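PDB 2GMS: putative pyridoxamine 5-phosphate-dependent dehydrase, Wbdk from Escherichia coli, which catalyses the removal of the C3'-hydroxyl group from GDP-4-keto-6-deoxy-D-mannose in the biosynthesis of L-colitose, a sugar of the lipopolysaccharide O-antigen. Local coordinates for residues L8-W13 / N373-L378; S189-T194 / R270-R275; E82-A87 / K122-D127. All coordinates share one frame; numbering follows the deposited sequence.

In the fold
Contact 1 joins loops near the two ends of the chain, and the other contacts are nested inside the long loop it closes: contact 3 comes first, between 82-87 and 122-127, then contact 2, between 189-194 and 270-275. The centres of contacts 1 and 2 are about 7 Å apart, and the two touch: W13 NE1 meets A193 O, and N373 ND2 meets R275 O. Contact 3 lies on the opposite side of the chain's centre, its centre about 36 Å from that of contact 1 and 32 Å from that of contact 2. Contacts 1 and 2 together tie the terminal loops to helix 255-286 and the loop beside the cofactor, while contact 3 belongs to the mixed sheet far from them.

Contact 1. Residues L8-W13 / N373-L378; sequences LASSTW and NHQIEL. With MG (magnesium ion), chain C.
Two bends fold Q375 back toward S10: its CG sits between the backbone N and the carbonyl carbon (chi1 73°), and the chain turns again at chi2. The amide therefore arrives beside the loop 8-13, where the CB of S10 points toward it. Q375 NE2 donates to S10 OG over 3.0 Å in a fairly straight bond, 159° at the hydrogen, and OG lies close to the amide plane. The same NE2 comes within 3.1 Å of S11 O, but the angle is too poor for a second bond. T12 crosses the glutamine side chain at about a right angle, its methyl CG2 resting 3.6 Å from Q375 OE1 and 3.8 Å from Q375 CD. Threonine suits this place because its two branches do different work: CG2 lies against the amide oxygen while OG1 bonds to Q264 of helix 255-286. S11 turns elsewhere and forms an ST turn, its OG accepting from W13 N at 3.0 Å.

The ring of H374 has A9 N at its edge, near its plane, 3.7 Å from H374 CE1, and its NE2 makes a weak hydrogen bond to P7 O. N373 ties the second loop to helix 255-286 by donating from ND2 to R275 O. E377 points another way and binds a magnesium ion through OE2 at 2.1 Å. L8 N bonds to E331, a residue that probably helps bind the sugar substrate. Across the contact an amide meets a hydroxyl in one directional bond, which helps set how Q375 is turned.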
loop_
_atom_site.group_PDB
_atom_site.type_symbol
_atom_site.label_atom_id
_atom_site.label_comp_id
_atom_site.label_asym_id
_atom_site.label_seq_id
_atom_site.Cartn_x
_atom_site.Cartn_y
_atom_site.Cartn_z
ATOM N N LEU A 8 -2.083 -22.091 15.659
ATOM C CA LEU A 8 -2.475 -21.917 14.289
ATOM C C LEU A 8 -1.243 -21.570 13.494
ATOM O O LEU A 8 -1.081 -22.055 12.378
ATOM C CB LEU A 8 -3.509 -20.790 14.137
ATOM C CG LEU A 8 -4.917 -21.210 14.525
ATOM C CD1 LEU A 8 -5.774 -19.971 14.720
ATOM C CD2 LEU A 8 -5.503 -22.110 13.444
ATOM N N ALA A 9 -0.377 -20.739 14.102
ATOM C CA ALA A 9 0.850 -20.263 13.454
ATOM C C ALA A 9 2.192 -20.619 14.094
ATOM O O ALA A 9 2.297 -21.065 15.236
ATOM C CB ALA A 9 0.801 -18.753 13.217
ATOM N N SER A 10 3.237 -20.363 13.311
ATOM C CA SER A 10 4.600 -20.601 13.700
ATOM C C SER A 10 5.540 -19.800 12.822
ATOM O O SER A 10 5.181 -19.355 11.729
ATOM C CB SER A 10 4.959 -22.071 13.576
ATOM O OG SER A 10 5.258 -22.400 12.232
ATOM N N SER A 11 6.770 -19.657 13.307
ATOM C CA SER A 11 7.757 -18.943 12.545
ATOM C C SER A 11 8.452 -19.906 11.615
ATOM O O SER A 11 8.652 -21.088 11.921
ATOM C CB SER A 11 8.755 -18.180 13.406
ATOM O OG SER A 11 9.899 -17.835 12.635
ATOM N N THR A 12 8.805 -19.360 10.463
ATOM C CA THR A 12 9.455 -20.108 9.414
ATOM C C THR A 12 10.909 -19.699 9.326
ATOM O O THR A 12 11.628 -20.069 8.399
ATOM C CB THR A 12 8.767 -19.767 8.071
ATOM O OG1 THR A 12 8.824 -18.363 7.808
ATOM C CG2 THR A 12 7.312 -20.234 8.054
ATOM N N TRP A 13 11.353 -18.886 10.269
ATOM C CA TRP A 13 12.718 -18.442 10.114
ATOM C C TRP A 13 13.749 -19.165 10.938
ATOM O O TRP A 13 13.454 -19.661 12.008
ATOM C CB TRP A 13 12.865 -16.963 10.527
ATOM C CG TRP A 13 12.137 -15.935 9.709
ATOM C CD1 TRP A 13 11.283 -16.138 8.668
ATOM C CD2 TRP A 13 12.173 -14.519 9.926
ATOM N NE1 TRP A 13 10.785 -14.932 8.209
ATOM C CE2 TRP A 13 11.319 -13.914 8.959
ATOM C CE3 TRP A 13 12.847 -13.706 10.828
ATOM C CZ2 TRP A 13 11.125 -12.520 8.906
ATOM C CZ3 TRP A 13 12.663 -12.339 10.755
ATOM C CH2 TRP A 13 11.798 -11.746 9.826
ATOM N N ASN A 373 -1.721 -25.919 9.971
ATOM C CA ASN A 373 -0.773 -26.841 9.349
ATOM C C ASN A 373 0.503 -26.019 9.336
ATOM O O ASN A 373 0.413 -24.806 9.211
ATOM C CB ASN A 373 -1.147 -27.449 7.967
ATOM C CG ASN A 373 -0.255 -28.617 7.578
ATOM O OD1 ASN A 373 0.399 -29.201 8.457
ATOM N ND2 ASN A 373 -0.231 -28.962 6.280
ATOM N N HIS A 374 1.646 -26.649 9.561
ATOM C CA HIS A 374 2.906 -25.942 9.640
ATOM C C HIS A 374 3.982 -26.710 8.915
ATOM O O HIS A 374 3.793 -27.875 8.616
ATOM C CB HIS A 374 3.369 -25.774 11.114
ATOM C CG HIS A 374 2.315 -25.352 12.079
ATOM N ND1 HIS A 374 1.680 -24.130 11.962
ATOM C CD2 HIS A 374 1.794 -25.990 13.158
ATOM C CE1 HIS A 374 0.771 -24.061 12.926
ATOM N NE2 HIS A 374 0.816 -25.157 13.669
ATOM N N GLN A 375 5.127 -26.059 8.721
ATOM C CA GLN A 375 6.288 -26.633 8.060
ATOM C C GLN A 375 7.146 -27.489 8.995
ATOM O O GLN A 375 8.316 -27.767 8.719
ATOM C CB GLN A 375 7.140 -25.531 7.403
ATOM C CG GLN A 375 7.904 -24.696 8.427
ATOM C CD GLN A 375 6.963 -23.844 9.221
ATOM O OE1 GLN A 375 5.881 -23.467 8.737
ATOM N NE2 GLN A 375 7.390 -23.532 10.439
ATOM N N ILE A 376 6.533 -27.929 10.095
ATOM C CA ILE A 376 7.122 -28.768 11.139
ATOM C C ILE A 376 6.214 -29.981 11.346
ATOM O O ILE A 376 5.000 -29.856 11.279
ATOM C CB ILE A 376 7.108 -27.876 12.384
ATOM C CG1 ILE A 376 8.451 -27.254 12.680
ATOM C CG2 ILE A 376 6.381 -28.411 13.618
ATOM C CD1 ILE A 376 8.321 -25.792 13.095
ATOM N N GLU A 377 6.748 -31.170 11.591
ATOM C CA GLU A 377 5.870 -32.321 11.755
ATOM C C GLU A 377 4.918 -32.131 12.922
ATOM O O GLU A 377 5.300 -31.604 13.971
ATOM C CB GLU A 377 6.608 -33.653 11.790
ATOM C CG GLU A 377 7.435 -33.848 13.086
ATOM C CD GLU A 377 6.658 -34.423 14.251
ATOM O OE1 GLU A 377 5.524 -34.908 14.182
ATOM O OE2 GLU A 377 7.347 -34.305 15.361
ATOM N N LEU A 378 3.683 -32.553 12.711
ATOM C CA LEU A 378 2.633 -32.382 13.698
ATOM C C LEU A 378 2.004 -33.714 14.079
ATOM O O LEU A 378 0.835 -33.765 14.459
ATOM C CB LEU A 378 1.522 -31.443 13.114
ATOM C CG LEU A 378 1.897 -29.967 12.959
ATOM C CD1 LEU A 378 0.847 -29.218 12.149
ATOM C CD2 LEU A 378 1.956 -29.344 14.345
HETATM MG MG MG C . 6.595 -34.310 17.346
#

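Contact 2. Residues S189-T194 / R270-R275; sequences SHHIAT and RFISVR. With P0P ([4-(dihydroxymethyl)-5-hydroxy-6-methylpyridin-3-yl]methyl dihydrogen phosphate), chain D.
R275 reaches from helix 255-286 to H191, in a protein with the aspartate aminotransferase fold (type I) of PLP-dependent enzymes. Its CB bond points toward loop 189-194, and the chain runs straight from CG to NE, carrying the side chain obliquely across H191. CD is the first atom to touch, 3.7 Å from H191 CD2 and a little farther from H191 NE2. NE follows at 3.7 Å from the same CD2, and the guanidinium then spreads so that CD2 lies over one of its faces, the ring and guanidinium planes 41° apart. An arginine suits the place because its aliphatic part can pack on the imidazole while its head still finds polar partners: NH1 donates to the carbonyls of W303 and F304, and NH2 donates to one water and weakly to a second, both bonded to S189.

H191 is gripped from the helix side by more than the arginine. I272 CD1 meets H191 CD2 at 3.6 Å, the two side chains crossing at about a right angle, and F271 CD1 lies 3.3 Å from the carbonyl H191 O. H191 NE2 bonds to S302 O, which helps to fix the rotation of the ring. Holding H191 probably helps to place the preceding H190, which lies on the cofactor side of the loop. H190 probably acts as the proton donor and acceptor of the reaction; its ND1 bonds to C163 O, and its edge faces the hydrated PLP, with H190 CE1 3.2 Å from O4A of the cofactor. Between the two segments one water accepts from R275 NH2 at 2.9 Å and donates to S189 O at 2.7 Å.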
loop_
_atom_site.group_PDB
_atom_site.type_symbol
_atom_site.label_atom_id
_atom_site.label_comp_id
_atom_site.label_asym_id
_atom_site.label_seq_id
_atom_site.Cartn_x
_atom_site.Cartn_y
_atom_site.Cartn_z
ATOM N N SER A 189 3.114 -16.287 8.807
ATOM C CA SER A 189 2.395 -17.539 8.797
ATOM C C SER A 189 1.875 -18.025 7.467
ATOM O O SER A 189 0.960 -18.822 7.417
ATOM C CB SER A 189 1.353 -17.656 9.888
ATOM O OG SER A 189 1.631 -18.870 10.556
ATOM N N HIS A 190 2.444 -17.567 6.377
ATOM C CA HIS A 190 2.011 -18.088 5.112
ATOM C C HIS A 190 3.006 -19.171 4.765
ATOM O O HIS A 190 3.782 -19.515 5.638
ATOM C CB HIS A 190 1.975 -16.956 4.078
ATOM C CG HIS A 190 0.685 -16.257 4.277
ATOM N ND1 HIS A 190 -0.301 -16.217 3.290
ATOM C CD2 HIS A 190 0.208 -15.645 5.405
ATOM C CE1 HIS A 190 -1.326 -15.553 3.823
ATOM N NE2 HIS A 190 -1.056 -15.194 5.094
ATOM N N HIS A 191 3.014 -19.698 3.547
ATOM C CA HIS A 191 3.995 -20.722 3.176
ATOM C C HIS A 191 5.436 -20.255 3.437
ATOM O O HIS A 191 6.299 -20.987 3.935
ATOM C CB HIS A 191 3.758 -21.239 1.749
ATOM C CG HIS A 191 2.522 -22.093 1.718
ATOM N ND1 HIS A 191 1.245 -21.536 1.590
ATOM C CD2 HIS A 191 2.392 -23.450 1.827
ATOM C CE1 HIS A 191 0.387 -22.558 1.624
ATOM N NE2 HIS A 191 1.043 -23.708 1.765
ATOM N N ILE A 192 5.678 -18.984 3.092
ATOM C CA ILE A 192 6.922 -18.243 3.335
ATOM C C ILE A 192 6.522 -16.920 4.000
ATOM O O ILE A 192 5.377 -16.454 3.856
ATOM C CB ILE A 192 7.833 -18.028 2.130
ATOM C CG1 ILE A 192 7.208 -17.097 1.095
ATOM C CG2 ILE A 192 8.163 -19.363 1.500
ATOM C CD1 ILE A 192 8.175 -16.574 0.030
ATOM N N ALA A 193 7.415 -16.301 4.758
ATOM C CA ALA A 193 7.073 -15.067 5.456
ATOM C C ALA A 193 8.197 -14.057 5.433
ATOM O O ALA A 193 9.337 -14.379 5.774
ATOM C CB ALA A 193 6.716 -15.416 6.905
ATOM N N THR A 194 7.858 -12.829 5.065
ATOM C CA THR A 194 8.849 -11.760 4.990
ATOM C C THR A 194 8.443 -10.531 5.782
ATOM O O THR A 194 8.806 -9.405 5.427
ATOM C CB THR A 194 9.042 -11.379 3.511
ATOM O OG1 THR A 194 7.812 -10.940 2.960
ATOM C CG2 THR A 194 9.499 -12.604 2.715
ATOM N N ARG A 270 11.045 -27.858 1.073
ATOM C CA ARG A 270 11.017 -28.662 2.284
ATOM C C ARG A 270 9.769 -28.328 3.070
ATOM O O ARG A 270 9.123 -29.195 3.632
ATOM C CB ARG A 270 12.279 -28.588 3.168
ATOM C CG ARG A 270 12.331 -29.690 4.252
ATOM C CD ARG A 270 13.075 -29.336 5.574
ATOM N NE ARG A 270 14.140 -30.288 5.994
ATOM C CZ ARG A 270 14.995 -30.201 7.060
ATOM N NH1 ARG A 270 14.981 -29.181 7.928
ATOM N NH2 ARG A 270 15.915 -31.169 7.247
ATOM N N PHE A 271 9.415 -27.051 3.064
ATOM C CA PHE A 271 8.229 -26.670 3.780
ATOM C C PHE A 271 7.007 -27.396 3.242
ATOM O O PHE A 271 6.168 -27.927 3.983
ATOM C CB PHE A 271 8.015 -25.147 3.660
ATOM C CG PHE A 271 8.973 -24.295 4.472
ATOM C CD1 PHE A 271 9.007 -22.907 4.302
ATOM C CD2 PHE A 271 9.847 -24.862 5.403
ATOM C CE1 PHE A 271 9.870 -22.096 5.045
ATOM C CE2 PHE A 271 10.726 -24.076 6.150
ATOM C CZ PHE A 271 10.731 -22.689 5.970
ATOM N N ILE A 272 6.906 -27.395 1.923
ATOM C CA ILE A 272 5.790 -28.009 1.262
ATOM C C ILE A 272 5.752 -29.492 1.532
ATOM O O ILE A 272 4.709 -30.100 1.713
ATOM C CB ILE A 272 5.832 -27.783 -0.241
ATOM C CG1 ILE A 272 5.754 -26.304 -0.596
ATOM C CG2 ILE A 272 4.675 -28.535 -0.920
ATOM C CD1 ILE A 272 4.507 -25.627 -0.026
ATOM N N SER A 273 6.924 -30.080 1.511
ATOM C CA SER A 273 7.017 -31.490 1.744
ATOM C C SER A 273 6.533 -31.835 3.155
ATOM O O SER A 273 5.776 -32.781 3.327
ATOM C CB SER A 273 8.433 -31.974 1.479
ATOM O OG SER A 273 8.530 -33.334 1.826
ATOM N N VAL A 274 6.953 -31.073 4.162
ATOM C CA VAL A 274 6.534 -31.359 5.509
ATOM C C VAL A 274 5.017 -31.200 5.696
ATOM O O VAL A 274 4.361 -32.022 6.340
ATOM C CB VAL A 274 7.350 -30.577 6.532
ATOM C CG1 VAL A 274 6.714 -30.644 7.921
ATOM C CG2 VAL A 274 8.741 -31.173 6.618
ATOM N N ARG A 275 4.467 -30.123 5.126
ATOM C CA ARG A 275 3.019 -29.838 5.179
ATOM C C ARG A 275 2.185 -30.949 4.527
ATOM O O ARG A 275 1.102 -31.298 4.999
ATOM C CB ARG A 275 2.622 -28.527 4.501
ATOM C CG ARG A 275 3.021 -27.271 5.265
ATOM C CD ARG A 275 2.821 -25.999 4.442
ATOM N NE ARG A 275 3.035 -24.762 5.207
ATOM C CZ ARG A 275 2.055 -24.163 5.850
ATOM N NH1 ARG A 275 0.810 -24.661 5.817
ATOM N NH2 ARG A 275 2.341 -23.036 6.505
HETATM O O3 P0P D . -5.998 -15.295 2.256
HETATM N N1 P0P D . -6.214 -12.987 -0.438
HETATM C C2 P0P D . -6.408 -14.077 0.278
HETATM C C2A P0P D . -7.255 -15.209 -0.251
HETATM C C3 P0P D . -5.830 -14.189 1.512
HETATM C C4 P0P D . -5.043 -13.143 1.989
HETATM C C4A P0P D . -4.376 -13.297 3.336
HETATM O O4A P0P D . -4.365 -14.656 3.697
HETATM O O4B P0P D . -5.051 -12.568 4.315
HETATM C C5 P0P D . -4.900 -11.942 1.255
HETATM C C6 P0P D . -5.477 -11.960 0.009
HETATM C C5A P0P D . -4.027 -11.042 1.788
HETATM O O4P P0P D . -2.672 -11.075 1.801
HETATM P P P0P D . -2.033 -10.027 2.825
HETATM O O1P P0P D . -2.487 -10.432 4.173
HETATM O O2P P0P D . -0.441 -10.242 2.685
HETATM O O3P P0P D . -2.432 -8.499 2.511
HETATM O O HOH W 1 -0.003 -21.383 7.189
HETATM O O HOH W 2 1.160 -21.763 9.337
#

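Contact 3. Residues E82-A87 / K122-D127; sequences EIIVPA and KEAVTD
I84 projects from strand 82-86 toward the end of helix 118-124, and a single methyl, CD1, does the touching. It lies 3.8 Å from V125 CG2, 4.2 Å from A124 CB and 3.9 Å from the carbonyl A124 O. The torsion that puts I84 CG1 opposite its own carbonyl carbon (chi1 -72°), followed by an extended chi2, carries this methyl across to the helix. I84 and V125 cross at about a right angle. A small alanine suits the last helical turn because the helix end can come close to the sheet there, and V125, where the chain leaves the helix, adds a branched apolar edge.

In the next shell V107 of strand 103-107 packs on both I84 and A124, while T129 of strand 129-135 also touches I84. Strand 82-86 lies between those two parallel strands, so helix 118-124 belongs to the beta-alpha-beta crossover that passes from one to the other over it.

The polar side chains beside this contact are held by the same neighbouring strands and the turn after the helix. E82 extends its carboxylate toward T126, but OE1 stays 4.1 Å from T126 OG1, accepting from T129 OG1 and forming a salt bridge with K105, while T126 OG1 is hydrogen-bonded to S128 N. Since K105 NZ also bonds to A124 O, one lysine serves both the carboxylate and the carbonyl at the helix end, which probably keeps E82 ionised beside an otherwise apolar contact.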
loop_
_atom_site.group_PDB
_atom_site.type_symbol
_atom_site.label_atom_id
_atom_site.label_comp_id
_atom_site.label_asym_id
_atom_site.label_seq_id
_atom_site.Cartn_x
_atom_site.Cartn_y
_atom_site.Cartn_z
ATOM N N GLU A 82 -18.371 -7.083 -15.828
ATOM C CA GLU A 82 -18.679 -8.190 -14.946
ATOM C C GLU A 82 -17.512 -9.097 -14.657
ATOM O O GLU A 82 -16.876 -9.586 -15.590
ATOM C CB GLU A 82 -19.799 -9.085 -15.514
ATOM C CG GLU A 82 -20.340 -10.156 -14.539
ATOM C CD GLU A 82 -21.341 -11.076 -15.181
ATOM O OE1 GLU A 82 -21.052 -12.176 -15.621
ATOM O OE2 GLU A 82 -22.547 -10.551 -15.209
ATOM N N ILE A 83 -17.322 -9.319 -13.347
ATOM C CA ILE A 83 -16.305 -10.217 -12.860
ATOM C C ILE A 83 -16.906 -11.243 -11.919
ATOM O O ILE A 83 -17.706 -10.917 -11.047
ATOM C CB ILE A 83 -15.114 -9.497 -12.273
ATOM C CG1 ILE A 83 -14.214 -10.531 -11.661
ATOM C CG2 ILE A 83 -15.499 -8.480 -11.207
ATOM C CD1 ILE A 83 -12.773 -10.121 -11.892
ATOM N N ILE A 84 -16.548 -12.497 -12.116
ATOM C CA ILE A 84 -17.093 -13.517 -11.239
ATOM C C ILE A 84 -16.093 -13.844 -10.141
ATOM O O ILE A 84 -14.877 -13.872 -10.397
ATOM C CB ILE A 84 -17.475 -14.784 -12.012
ATOM C CG1 ILE A 84 -18.732 -14.575 -12.863
ATOM C CG2 ILE A 84 -17.686 -15.958 -11.058
ATOM C CD1 ILE A 84 -18.961 -15.704 -13.861
ATOM N N VAL A 85 -16.631 -14.104 -8.945
ATOM C CA VAL A 85 -15.898 -14.460 -7.742
ATOM C C VAL A 85 -16.658 -15.493 -6.875
ATOM O O VAL A 85 -17.881 -15.552 -6.863
ATOM C CB VAL A 85 -15.551 -13.222 -6.907
ATOM C CG1 VAL A 85 -14.757 -12.256 -7.750
ATOM C CG2 VAL A 85 -16.804 -12.506 -6.385
ATOM N N PRO A 86 -15.909 -16.304 -6.126
ATOM C CA PRO A 86 -16.517 -17.261 -5.235
ATOM C C PRO A 86 -16.940 -16.504 -4.006
ATOM O O PRO A 86 -16.432 -15.415 -3.720
ATOM C CB PRO A 86 -15.434 -18.235 -4.814
ATOM C CG PRO A 86 -14.117 -17.525 -5.107
ATOM C CD PRO A 86 -14.431 -16.491 -6.176
ATOM N N ALA A 87 -17.853 -17.097 -3.260
ATOM C CA ALA A 87 -18.377 -16.452 -2.088
ATOM C C ALA A 87 -17.502 -16.530 -0.844
ATOM O O ALA A 87 -17.804 -15.885 0.145
ATOM C CB ALA A 87 -19.773 -16.979 -1.816
ATOM N N LYS A 122 -20.601 -22.928 -14.466
ATOM C CA LYS A 122 -21.072 -23.205 -15.807
ATOM C C LYS A 122 -22.275 -22.324 -16.141
ATOM O O LYS A 122 -22.338 -21.704 -17.204
ATOM C CB LYS A 122 -21.542 -24.652 -15.939
ATOM C CG LYS A 122 -20.472 -25.633 -16.372
ATOM C CD LYS A 122 -20.890 -27.091 -16.144
ATOM C CE LYS A 122 -19.721 -28.081 -16.257
ATOM N NZ LYS A 122 -20.086 -29.469 -15.856
ATOM N N GLU A 123 -23.242 -22.311 -15.208
ATOM C CA GLU A 123 -24.460 -21.544 -15.376
ATOM C C GLU A 123 -24.215 -20.068 -15.204
ATOM O O GLU A 123 -24.901 -19.261 -15.830
ATOM C CB GLU A 123 -25.616 -21.940 -14.437
ATOM C CG GLU A 123 -26.004 -23.431 -14.467
ATOM C CD GLU A 123 -27.194 -23.807 -15.334
ATOM O OE1 GLU A 123 -28.222 -23.146 -15.410
ATOM O OE2 GLU A 123 -26.997 -24.929 -15.988
ATOM N N ALA A 124 -23.267 -19.720 -14.335
ATOM C CA ALA A 124 -22.996 -18.327 -14.079
ATOM C C ALA A 124 -22.343 -17.597 -15.243
ATOM O O ALA A 124 -22.497 -16.385 -15.419
ATOM C CB ALA A 124 -22.201 -18.148 -12.801
ATOM N N VAL A 125 -21.592 -18.294 -16.056
ATOM C CA VAL A 125 -20.945 -17.569 -17.130
ATOM C C VAL A 125 -21.880 -17.172 -18.262
ATOM O O VAL A 125 -22.642 -18.004 -18.757
ATOM C CB VAL A 125 -19.725 -18.348 -17.622
ATOM C CG1 VAL A 125 -19.038 -17.614 -18.758
ATOM C CG2 VAL A 125 -18.740 -18.486 -16.472
ATOM N N THR A 126 -21.813 -15.899 -18.676
ATOM C CA THR A 126 -22.616 -15.394 -19.782
ATOM C C THR A 126 -21.727 -14.635 -20.749
ATOM O O THR A 126 -20.499 -14.590 -20.604
ATOM C CB THR A 126 -23.750 -14.463 -19.347
ATOM O OG1 THR A 126 -23.173 -13.240 -18.968
ATOM C CG2 THR A 126 -24.514 -15.053 -18.178
ATOM N N ASP A 127 -22.355 -14.008 -21.742
ATOM C CA ASP A 127 -21.570 -13.244 -22.704
ATOM C C ASP A 127 -21.109 -11.932 -22.115
ATOM O O ASP A 127 -20.239 -11.260 -22.676
ATOM C CB ASP A 127 -22.273 -12.988 -24.045
ATOM C CG ASP A 127 -22.462 -14.241 -24.846
ATOM O OD1 ASP A 127 -21.620 -15.126 -24.928
ATOM O OD2 ASP A 127 -23.642 -14.271 -25.424
#